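Local coordinates for enterobactin synthetase component F-related protein (Vibrio cholerae serotype O1, PDB 4OXI) that probably activates glycine with ATP to form a glycyl adenylate, as an adenylation domain of a lipopolysaccharide-modification pathway that gives resistance to antimicrobial peptides, at residues A129-T132 with T133-Q137; I148-A152 with Q153-R157; S237-H240 with C241-Q245. All coordinates share one frame; numbering follows the deposited sequence.

Interaction 1 of 3, residues A129-T132 with T133-Q137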
ATOM      1  N   ALA A 129      -3.685   5.626 -10.298  1.00 24.48           N
ATOM      2  CA  ALA A 129      -3.448   6.776 -11.186  1.00 26.07           C
ATOM      3  C   ALA A 129      -3.540   6.392 -12.658  1.00 27.40           C
ATOM      4  O   ALA A 129      -3.792   7.238 -13.516  1.00 26.59           O
ATOM      5  CB  ALA A 129      -2.079   7.425 -10.900  1.00 24.90           C
ATOM      6  N   ARG A 130      -3.334   5.115 -12.952  1.00 25.82           N
ATOM      7  CA  ARG A 130      -3.399   4.659 -14.337  1.00 30.76           C
ATOM      8  C   ARG A 130      -4.524   3.657 -14.602  1.00 30.71           C
ATOM      9  O   ARG A 130      -4.493   2.920 -15.572  1.00 29.97           O
ATOM     10  CB  ARG A 130      -2.024   4.137 -14.778  1.00 29.84           C
ATOM     11  CG  ARG A 130      -0.971   5.250 -14.657  1.00 31.79           C
ATOM     12  CD  ARG A 130       0.352   4.917 -15.298  1.00 40.65           C
ATOM     13  NE  ARG A 130       0.998   3.805 -14.617  1.00 40.34           N
ATOM     14  CZ  ARG A 130       2.141   3.248 -15.011  1.00 51.46           C
ATOM     15  NH1 ARG A 130       2.651   2.226 -14.319  1.00 47.12           N
ATOM     16  NH2 ARG A 130       2.772   3.707 -16.095  1.00 48.53           N
ATOM     17  N   ALA A 131      -5.524   3.634 -13.728  1.00 29.73           N
ATOM     18  CA  ALA A 131      -6.713   2.838 -13.992  1.00 25.53           C
ATOM     19  C   ALA A 131      -7.499   3.476 -15.121  1.00 28.93           C
ATOM     20  O   ALA A 131      -7.613   4.711 -15.217  1.00 26.82           O
ATOM     21  CB  ALA A 131      -7.582   2.733 -12.753  1.00 26.01           C
ATOM     22  N   THR A 132      -8.060   2.621 -15.966  1.00 26.82           N
ATOM     23  CA  THR A 132      -8.907   3.062 -17.061  1.00 27.60           C
ATOM     24  C   THR A 132     -10.286   3.375 -16.543  1.00 28.03           C
ATOM     25  O   THR A 132     -10.664   2.987 -15.420  1.00 25.63           O
ATOM     26  CB  THR A 132      -9.070   1.963 -18.118  1.00 29.79           C
ATOM     27  OG1 THR A 132      -9.819   0.876 -17.556  1.00 29.25           O
ATOM     28  CG2 THR A 132      -7.701   1.463 -18.581  1.00 31.67           C
ATOM     29  N   THR A 133     -11.039   4.068 -17.381  1.00 21.80           N
ATOM     30  CA  THR A 133     -12.422   4.382 -17.096  1.00 28.11           C
ATOM     31  C   THR A 133     -13.185   3.139 -16.670  1.00 28.13           C
ATOM     32  O   THR A 133     -13.893   3.139 -15.657  1.00 29.55           O
ATOM     33  CB  THR A 133     -13.062   4.981 -18.340  1.00 26.43           C
ATOM     34  OG1 THR A 133     -12.416   6.227 -18.617  1.00 29.91           O
ATOM     35  CG2 THR A 133     -14.539   5.227 -18.121  1.00 28.96           C
ATOM     36  N   GLU A 134     -13.016   2.071 -17.438  1.00 27.48           N
ATOM     37  CA  GLU A 134     -13.703   0.817 -17.175  1.00 33.17           C
ATOM     38  C   GLU A 134     -13.300   0.204 -15.841  1.00 27.81           C
ATOM     39  O   GLU A 134     -14.148  -0.302 -15.102  1.00 29.96           O
ATOM     40  CB  GLU A 134     -13.416  -0.169 -18.309  1.00 37.69           C
ATOM     41  CG  GLU A 134     -14.091  -1.518 -18.153  1.00 45.63           C
ATOM     42  CD  GLU A 134     -13.871  -2.418 -19.371  1.00 68.53           C
ATOM     43  OE1 GLU A 134     -13.987  -1.905 -20.511  1.00 71.67           O
ATOM     44  OE2 GLU A 134     -13.581  -3.627 -19.188  1.00 68.02           O
ATOM     45  N   GLN A 135     -12.007   0.252 -15.527  1.00 24.79           N
ATOM     46  CA  GLN A 135     -11.526  -0.316 -14.269  1.00 28.49           C
ATOM     47  C   GLN A 135     -12.076   0.447 -13.064  1.00 25.48           C
ATOM     48  O   GLN A 135     -12.403  -0.160 -12.043  1.00 24.50           O
ATOM     49  CB  GLN A 135      -9.993  -0.355 -14.246  1.00 26.20           C
ATOM     50  CG  GLN A 135      -9.391  -1.497 -15.074  1.00 27.21           C
ATOM     51  CD  GLN A 135      -8.055  -1.122 -15.689  1.00 32.58           C
ATOM     52  OE1 GLN A 135      -7.420  -0.139 -15.291  1.00 29.61           O
ATOM     53  NE2 GLN A 135      -7.632  -1.887 -16.684  1.00 36.91           N
ATOM     54  N   ILE A 136     -12.170   1.771 -13.197  1.00 24.22           N
ATOM     55  CA  ILE A 136     -12.723   2.632 -12.152  1.00 26.59           C
ATOM     56  C   ILE A 136     -14.189   2.289 -11.913  1.00 26.89           C
ATOM     57  O   ILE A 136     -14.617   2.152 -10.758  1.00 27.57           O
ATOM     58  CB  ILE A 136     -12.583   4.130 -12.514  1.00 23.69           C
ATOM     59  CG1 ILE A 136     -11.107   4.525 -12.559  1.00 23.42           C
ATOM     60  CG2 ILE A 136     -13.321   5.005 -11.503  1.00 21.63           C
ATOM     61  CD1 ILE A 136     -10.850   5.937 -13.068  1.00 23.14           C
ATOM     62  N   GLN A 137     -14.949   2.132 -13.000  1.00 26.68           N
ATOM     63  CA  GLN A 137     -16.363   1.736 -12.920  1.00 25.57           C
ATOM     64  C   GLN A 137     -16.504   0.413 -12.164  1.00 25.39           C
ATOM     65  O   GLN A 137     -17.356   0.281 -11.282  1.00 26.01           O
ATOM     66  CB  GLN A 137     -16.979   1.597 -14.327  1.00 26.90           C
ATOM     67  CG  GLN A 137     -17.650   2.850 -14.907  1.00 36.40           C
ATOM     68  CD  GLN A 137     -17.886   2.770 -16.445  1.00 49.80           C
ATOM     69  OE1 GLN A 137     -17.298   1.929 -17.136  1.00 46.21           O
ATOM     70  NE2 GLN A 137     -18.734   3.660 -16.972  1.00 40.21           N
TER
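Between T132 and I136 the backbone makes its first helical turn: T132 is still extended, T133 drops to helical angles, and I136 N donates to T132 O at 2.9 Å. Two further bonds run in opposite directions between T132 and Q135. Q135 N donates to T132 OG1 at 3.0 Å, and T132 N donates to Q135 OE1 at 2.9 Å. The second is straight at the hydrogen (169°), yet T132 N sits 53° above the plane of the Q135 amide, so its approach does not follow a lone pair. The threonine hydroxyl is set for its part by chi1 of 67°, which lodges OG1 between the backbone N and the carbonyl carbon, facing the helix. Q135 reaches back through a bend at chi2, and its amide carbon CD lies 3.3 Å from T132 OG1. Next to this polar pair the methyl of A131 meets I136 CG1 at 4.0 Å, an apolar contact spanning the start of the helix, and I136 continues onto L103 and L127. On the outer side of the same turn, T133 packs against S160 and T164 of helix 155-164. With T132 as N-cap and Q135 three residues on, the reciprocal bonds define a capping box, formed where the loop from strand 123-126 leads into helix 133-142.

Interaction 2 of 3, residues I148-A152 with Q153-R157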
ATOM      1  N   ILE A 148     -16.793  10.603  -5.341  1.00 21.42           N
ATOM      2  CA  ILE A 148     -15.416  10.669  -5.796  1.00 21.01           C
ATOM      3  C   ILE A 148     -14.790  12.028  -5.523  1.00 24.31           C
ATOM      4  O   ILE A 148     -15.351  13.070  -5.915  1.00 19.65           O
ATOM      5  CB  ILE A 148     -15.319  10.395  -7.298  1.00 22.45           C
ATOM      6  CG1 ILE A 148     -16.121   9.152  -7.669  1.00 22.60           C
ATOM      7  CG2 ILE A 148     -13.849  10.182  -7.713  1.00 18.85           C
ATOM      8  CD1 ILE A 148     -15.965   8.773  -9.169  1.00 28.86           C
ATOM      9  N   MET A 149     -13.633  12.011  -4.856  1.00 18.75           N
ATOM     10  CA  MET A 149     -12.847  13.224  -4.651  1.00 21.11           C
ATOM     11  C   MET A 149     -11.883  13.415  -5.806  1.00 20.94           C
ATOM     12  O   MET A 149     -11.099  12.510  -6.133  1.00 19.37           O
ATOM     13  CB  MET A 149     -12.023  13.128  -3.367  1.00 23.09           C
ATOM     14  CG  MET A 149     -11.264  14.401  -3.064  1.00 22.90           C
ATOM     15  SD  MET A 149     -12.330  15.557  -2.201  1.00 25.18           S
ATOM     16  CE  MET A 149     -11.230  16.967  -2.070  1.00 21.56           C
ATOM     17  N   VAL A 150     -11.918  14.596  -6.411  1.00 18.53           N
ATOM     18  CA  VAL A 150     -11.091  14.866  -7.579  1.00 21.17           C
ATOM     19  C   VAL A 150     -10.276  16.124  -7.337  1.00 22.50           C
ATOM     20  O   VAL A 150     -10.399  16.756  -6.279  1.00 23.57           O
ATOM     21  CB  VAL A 150     -11.959  15.020  -8.863  1.00 21.38           C
ATOM     22  CG1 VAL A 150     -12.878  13.822  -9.020  1.00 21.22           C
ATOM     23  CG2 VAL A 150     -12.797  16.302  -8.812  1.00 18.79           C
ATOM     24  N   ASP A 151      -9.439  16.474  -8.312  1.00 24.37           N
ATOM     25  CA  ASP A 151      -8.735  17.763  -8.336  1.00 25.97           C
ATOM     26  C   ASP A 151      -8.551  18.167  -9.791  1.00 25.73           C
ATOM     27  O   ASP A 151      -8.914  17.401 -10.685  1.00 26.78           O
ATOM     28  CB  ASP A 151      -7.374  17.665  -7.645  1.00 27.21           C
ATOM     29  CG  ASP A 151      -6.453  16.619  -8.291  1.00 31.45           C
ATOM     30  OD1 ASP A 151      -6.528  16.388  -9.517  1.00 36.03           O
ATOM     31  OD2 ASP A 151      -5.633  16.014  -7.569  1.00 37.23           O
ATOM     32  N   ALA A 152      -7.953  19.330 -10.031  1.00 26.45           N
ATOM     33  CA  ALA A 152      -7.810  19.861 -11.392  1.00 28.24           C
ATOM     34  C   ALA A 152      -7.060  18.934 -12.353  1.00 28.48           C
ATOM     35  O   ALA A 152      -7.415  18.833 -13.528  1.00 34.82           O
ATOM     36  CB  ALA A 152      -7.149  21.231 -11.351  1.00 27.13           C
ATOM     37  N   GLN A 153      -6.040  18.242 -11.860  1.00 27.72           N
ATOM     38  CA  GLN A 153      -5.248  17.360 -12.711  1.00 31.00           C
ATOM     39  C   GLN A 153      -6.058  16.157 -13.230  1.00 33.56           C
ATOM     40  O   GLN A 153      -5.742  15.588 -14.281  1.00 32.72           O
ATOM     41  CB  GLN A 153      -3.974  16.919 -11.963  1.00 33.05           C
ATOM     42  CG  GLN A 153      -3.295  15.674 -12.517  1.00 40.45           C
ATOM     43  CD  GLN A 153      -2.007  15.307 -11.767  1.00 60.73           C
ATOM     44  OE1 GLN A 153      -1.459  16.118 -11.015  1.00 62.78           O
ATOM     45  NE2 GLN A 153      -1.521  14.080 -11.979  1.00 53.33           N
ATOM     46  N   GLN A 154      -7.121  15.785 -12.517  1.00 29.56           N
ATOM     47  CA  GLN A 154      -7.880  14.580 -12.882  1.00 27.96           C
ATOM     48  C   GLN A 154      -9.169  14.835 -13.683  1.00 25.09           C
ATOM     49  O   GLN A 154      -9.903  13.896 -13.997  1.00 25.14           O
ATOM     50  CB  GLN A 154      -8.228  13.791 -11.614  1.00 27.04           C
ATOM     51  CG  GLN A 154      -7.015  13.414 -10.771  1.00 25.05           C
ATOM     52  CD  GLN A 154      -6.145  12.390 -11.467  1.00 27.90           C
ATOM     53  OE1 GLN A 154      -6.633  11.572 -12.251  1.00 32.78           O
ATOM     54  NE2 GLN A 154      -4.855  12.436 -11.202  1.00 25.47           N
ATOM     55  N   LEU A 155      -9.465  16.091 -13.993  1.00 25.15           N
ATOM     56  CA  LEU A 155     -10.733  16.415 -14.645  1.00 28.94           C
ATOM     57  C   LEU A 155     -10.921  15.705 -15.986  1.00 29.13           C
ATOM     58  O   LEU A 155     -12.028  15.273 -16.322  1.00 30.78           O
ATOM     59  CB  LEU A 155     -10.890  17.922 -14.817  1.00 28.45           C
ATOM     60  CG  LEU A 155     -11.003  18.718 -13.517  1.00 29.61           C
ATOM     61  CD1 LEU A 155     -11.274  20.195 -13.810  1.00 28.45           C
ATOM     62  CD2 LEU A 155     -12.066  18.137 -12.598  1.00 25.83           C
ATOM     63  N   SER A 156      -9.842  15.563 -16.745  1.00 27.63           N
ATOM     64  CA  SER A 156      -9.915  14.845 -18.014  1.00 28.74           C
ATOM     65  C   SER A 156     -10.279  13.365 -17.833  1.00 30.43           C
ATOM     66  O   SER A 156     -11.133  12.846 -18.554  1.00 37.38           O
ATOM     67  CB  SER A 156      -8.607  15.024 -18.800  1.00 35.02           C
ATOM     68  OG  SER A 156      -8.222  13.814 -19.426  1.00 39.34           O
ATOM     69  N   ARG A 157      -9.650  12.672 -16.880  1.00 27.63           N
ATOM     70  CA  ARG A 157     -10.031  11.281 -16.617  1.00 25.47           C
ATOM     71  C   ARG A 157     -11.446  11.195 -16.065  1.00 27.66           C
ATOM     72  O   ARG A 157     -12.193  10.253 -16.360  1.00 27.23           O
ATOM     73  CB  ARG A 157      -9.080  10.624 -15.616  1.00 26.53           C
ATOM     74  CG  ARG A 157      -7.713  10.283 -16.167  1.00 27.17           C
ATOM     75  CD  ARG A 157      -6.822   9.843 -15.034  1.00 23.88           C
ATOM     76  NE  ARG A 157      -7.145   8.492 -14.579  1.00 25.08           N
ATOM     77  CZ  ARG A 157      -6.952   8.062 -13.340  1.00 24.09           C
ATOM     78  NH1 ARG A 157      -6.485   8.894 -12.408  1.00 21.29           N
ATOM     79  NH2 ARG A 157      -7.228   6.806 -13.030  1.00 21.79           N
TER
HETATM   80  O   HOH W   1      -3.969  14.406  -8.868  1.00 27.83           O
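Q154 N is the polar atom shared here: it donates to D151 O at 3.0 Å and, more weakly, to D151 OD1 at 3.1 Å, where the angle at the hydrogen falls to 130°. In the bond to D151 O, Q154 N stands 50° above the carbonyl plane, off the lone pairs. D151 can offer its backbone O and carboxylate OD1 to one N-H because its chi1 of 59° folds the carboxylate back over its own backbone, toward the chain that follows. OD1 also rests on the side chain of Q154, 3.3 Å from CG, and the carboxylate and amide planes are well turned from each other. The other oxygen, OD2, bonds to S104 OG and accepts from a water at 2.7 Å; that water in turn accepts from Q154 NE2, so a bridge joins the two polar ends. D107 brings a second carboxylate close to OD2, which may raise the proton affinity of the pair. Bent at chi2, Q154 carries its OE1 to R157 NH1, which donates over 2.7 Å, with OE1 somewhat out of the guanidinium plane. R157 NH2 binds N128 O, tying this amide-guanidinium pair to the neighbouring loop. One turn of chain is closed by a weak, long bond from L155 N to A152 O, while V150 CG2 meets L155 CD2 in a loose apolar contact. V150 also packs on L158, I171 and A173. The arrangement is the strand-to-helix turn of a beta-alpha-beta unit, in which strand 147-149 of a parallel sheet passes through this loop to helix 155-164 and on to strand 170-173.

Interaction 3 of 3, residues S237-H240 with C241-Q245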
ATOM      1  N   SER A 237      -9.977  -0.780  13.691  1.00 22.42           N
ATOM      2  CA  SER A 237      -9.177  -1.473  14.713  1.00 27.08           C
ATOM      3  C   SER A 237      -7.941  -2.147  14.105  1.00 22.29           C
ATOM      4  O   SER A 237      -6.892  -2.156  14.735  1.00 24.73           O
ATOM      5  CB  SER A 237      -9.999  -2.464  15.548  1.00 27.73           C
ATOM      6  OG  SER A 237     -10.523  -3.496  14.741  1.00 38.71           O
ATOM      7  N   ASN A 238      -8.049  -2.683  12.886  1.00 23.64           N
ATOM      8  CA  ASN A 238      -6.853  -3.159  12.176  1.00 24.65           C
ATOM      9  C   ASN A 238      -5.807  -2.052  12.103  1.00 23.72           C
ATOM     10  O   ASN A 238      -4.646  -2.237  12.481  1.00 23.93           O
ATOM     11  CB  ASN A 238      -7.166  -3.551  10.727  1.00 23.89           C
ATOM     12  CG  ASN A 238      -8.069  -4.754  10.604  1.00 26.01           C
ATOM     13  OD1 ASN A 238      -8.944  -4.782   9.734  1.00 27.78           O
ATOM     14  ND2 ASN A 238      -7.867  -5.756  11.454  1.00 26.84           N
ATOM     15  N   LEU A 239      -6.230  -0.893  11.605  1.00 22.28           N
ATOM     16  CA  LEU A 239      -5.312   0.222  11.363  1.00 21.44           C
ATOM     17  C   LEU A 239      -4.749   0.787  12.657  1.00 25.54           C
ATOM     18  O   LEU A 239      -3.567   1.160  12.720  1.00 25.21           O
ATOM     19  CB  LEU A 239      -6.036   1.336  10.594  1.00 20.74           C
ATOM     20  CG  LEU A 239      -5.359   2.706  10.487  1.00 27.49           C
ATOM     21  CD1 LEU A 239      -4.003   2.584   9.796  1.00 23.10           C
ATOM     22  CD2 LEU A 239      -6.262   3.704   9.745  1.00 18.63           C
ATOM     23  N   HIS A 240      -5.603   0.881  13.679  1.00 24.64           N
ATOM     24  CA  HIS A 240      -5.197   1.449  14.976  1.00 25.91           C
ATOM     25  C   HIS A 240      -4.181   0.549  15.644  1.00 25.15           C
ATOM     26  O   HIS A 240      -3.225   1.025  16.246  1.00 29.52           O
ATOM     27  CB  HIS A 240      -6.408   1.653  15.891  1.00 22.43           C
ATOM     28  CG  HIS A 240      -7.221   2.861  15.545  1.00 26.33           C
ATOM     29  ND1 HIS A 240      -8.583   2.926  15.739  1.00 28.28           N
ATOM     30  CD2 HIS A 240      -6.862   4.052  15.013  1.00 28.37           C
ATOM     31  CE1 HIS A 240      -9.028   4.105  15.348  1.00 23.14           C
ATOM     32  NE2 HIS A 240      -8.003   4.812  14.910  1.00 26.79           N
ATOM     33  N   CYS A 241      -4.381  -0.762  15.532  1.00 24.26           N
ATOM     34  CA  CYS A 241      -3.386  -1.687  16.056  1.00 28.23           C
ATOM     35  C   CYS A 241      -2.013  -1.466  15.405  1.00 29.82           C
ATOM     36  O   CYS A 241      -1.013  -1.314  16.107  1.00 33.18           O
ATOM     37  CB  CYS A 241      -3.839  -3.142  15.905  1.00 27.33           C
ATOM     38  SG  CYS A 241      -2.597  -4.327  16.520  1.00 39.81           S
ATOM     39  N   TYR A 242      -1.958  -1.423  14.072  1.00 28.52           N
ATOM     40  CA  TYR A 242      -0.673  -1.225  13.391  1.00 25.66           C
ATOM     41  C   TYR A 242       0.016   0.059  13.786  1.00 23.26           C
ATOM     42  O   TYR A 242       1.175   0.045  14.178  1.00 28.99           O
ATOM     43  CB  TYR A 242      -0.803  -1.226  11.868  1.00 19.48           C
ATOM     44  CG  TYR A 242       0.523  -0.887  11.216  1.00 21.85           C
ATOM     45  CD1 TYR A 242       1.528  -1.840  11.125  1.00 23.32           C
ATOM     46  CD2 TYR A 242       0.783   0.385  10.716  1.00 23.09           C
ATOM     47  CE1 TYR A 242       2.750  -1.549  10.536  1.00 25.03           C
ATOM     48  CE2 TYR A 242       2.018   0.694  10.118  1.00 24.33           C
ATOM     49  CZ  TYR A 242       2.992  -0.280  10.033  1.00 28.04           C
ATOM     50  OH  TYR A 242       4.214   0.003   9.452  1.00 24.40           O
ATOM     51  N   ILE A 243      -0.689   1.176  13.656  1.00 25.06           N
ATOM     52  CA  ILE A 243      -0.110   2.471  13.993  1.00 25.27           C
ATOM     53  C   ILE A 243       0.415   2.518  15.435  1.00 29.63           C
ATOM     54  O   ILE A 243       1.521   3.019  15.681  1.00 26.68           O
ATOM     55  CB  ILE A 243      -1.117   3.600  13.779  1.00 27.11           C
ATOM     56  CG1 ILE A 243      -1.531   3.673  12.305  1.00 26.04           C
ATOM     57  CG2 ILE A 243      -0.508   4.919  14.190  1.00 29.45           C
ATOM     58  CD1 ILE A 243      -0.353   3.964  11.377  1.00 28.56           C
ATOM     59  N   SER A 244      -0.364   1.992  16.383  1.00 27.62           N
ATOM     60  CA  SER A 244       0.083   1.985  17.785  1.00 31.53           C
ATOM     61  C   SER A 244       1.361   1.158  17.978  1.00 28.39           C
ATOM     62  O   SER A 244       2.217   1.541  18.764  1.00 36.23           O
ATOM     63  CB  SER A 244      -1.008   1.480  18.730  1.00 31.03           C
ATOM     64  OG  SER A 244      -1.065   0.068  18.681  1.00 35.53           O
ATOM     65  N   GLN A 245       1.502   0.043  17.260  1.00 30.54           N
ATOM     66  CA  GLN A 245       2.724  -0.758  17.366  1.00 28.94           C
ATOM     67  C   GLN A 245       3.922   0.040  16.887  1.00 30.33           C
ATOM     68  O   GLN A 245       4.952   0.102  17.559  1.00 34.41           O
ATOM     69  CB  GLN A 245       2.651  -2.048  16.540  1.00 29.40           C
ATOM     70  CG  GLN A 245       1.479  -2.964  16.835  1.00 34.54           C
ATOM     71  CD  GLN A 245       1.420  -3.427  18.286  1.00 38.74           C
ATOM     72  OE1 GLN A 245       2.446  -3.523  18.968  1.00 34.63           O
ATOM     73  NE2 GLN A 245       0.210  -3.727  18.759  1.00 39.95           N
TER
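One regular alpha-helix, 236-249, carries this contact, and four successive i to i+4 bonds give the evidence: C241 N to S237 O (3.0 Å), Y242 N to N238 O (3.2 Å), I243 N to L239 O (3.0 Å) and S244 N to H240 O (3.0 Å). The third is nearly straight, at 176°. Of the side chains, L239 and I243 lie alongside each other and point the same way, with L239 CD1 3.7 Å from I243 CG1. L239 achieves this with CG anti to its own N (chi1 168°), which throws the branch forward along the helix, while I243 CG1 also lies 3.3 Å from L239 O. On another face S244 folds back onto the backbone. Its OG donates to C241 O at 2.9 Å, an oxygen that accepts Q245 N as well, so one carbonyl serves two donors. Q245 NE2 adds a weak bond of 3.6 Å to C241 SG. The polar ends of the other side chains are held from outside the two segments: H240 NE2 by Y118 OH and H240 ND1 by E213, N238 ND2 by K422 O, and Y242 OH by H271 ND1. The Y242 side chain comes to about 8 Å from the bound glycyl-adenosine-5'-phosphate, so it does not touch the ligand itself. The helix follows strand 230-235 directly; L239 and I243 face helix 268-279 through V270, F274 and I278, whereas H240 and S244 meet helix 51-62 at R53 and T52.

From the N terminus the three contacts come in series, none enclosing or crossing another, and each spans an uninterrupted run of chain. Interaction 1 marks the entry into helix 133-142; the chain then returns through strand 147-149 to interaction 2, which leads into helix 155-164. These two touch, their centres 13 Å apart: R157 NH2 of interaction 2 probably bonds to A131 O of interaction 1 at 3.1 Å, so the starts of consecutive helices flanking the parallel five-stranded sheet are joined. Interaction 3 is farther off, on helix 236-249, its nearest atoms about 20 Å from interaction 1 and about 17 Å from interaction 2, within the same AMP-binding family region.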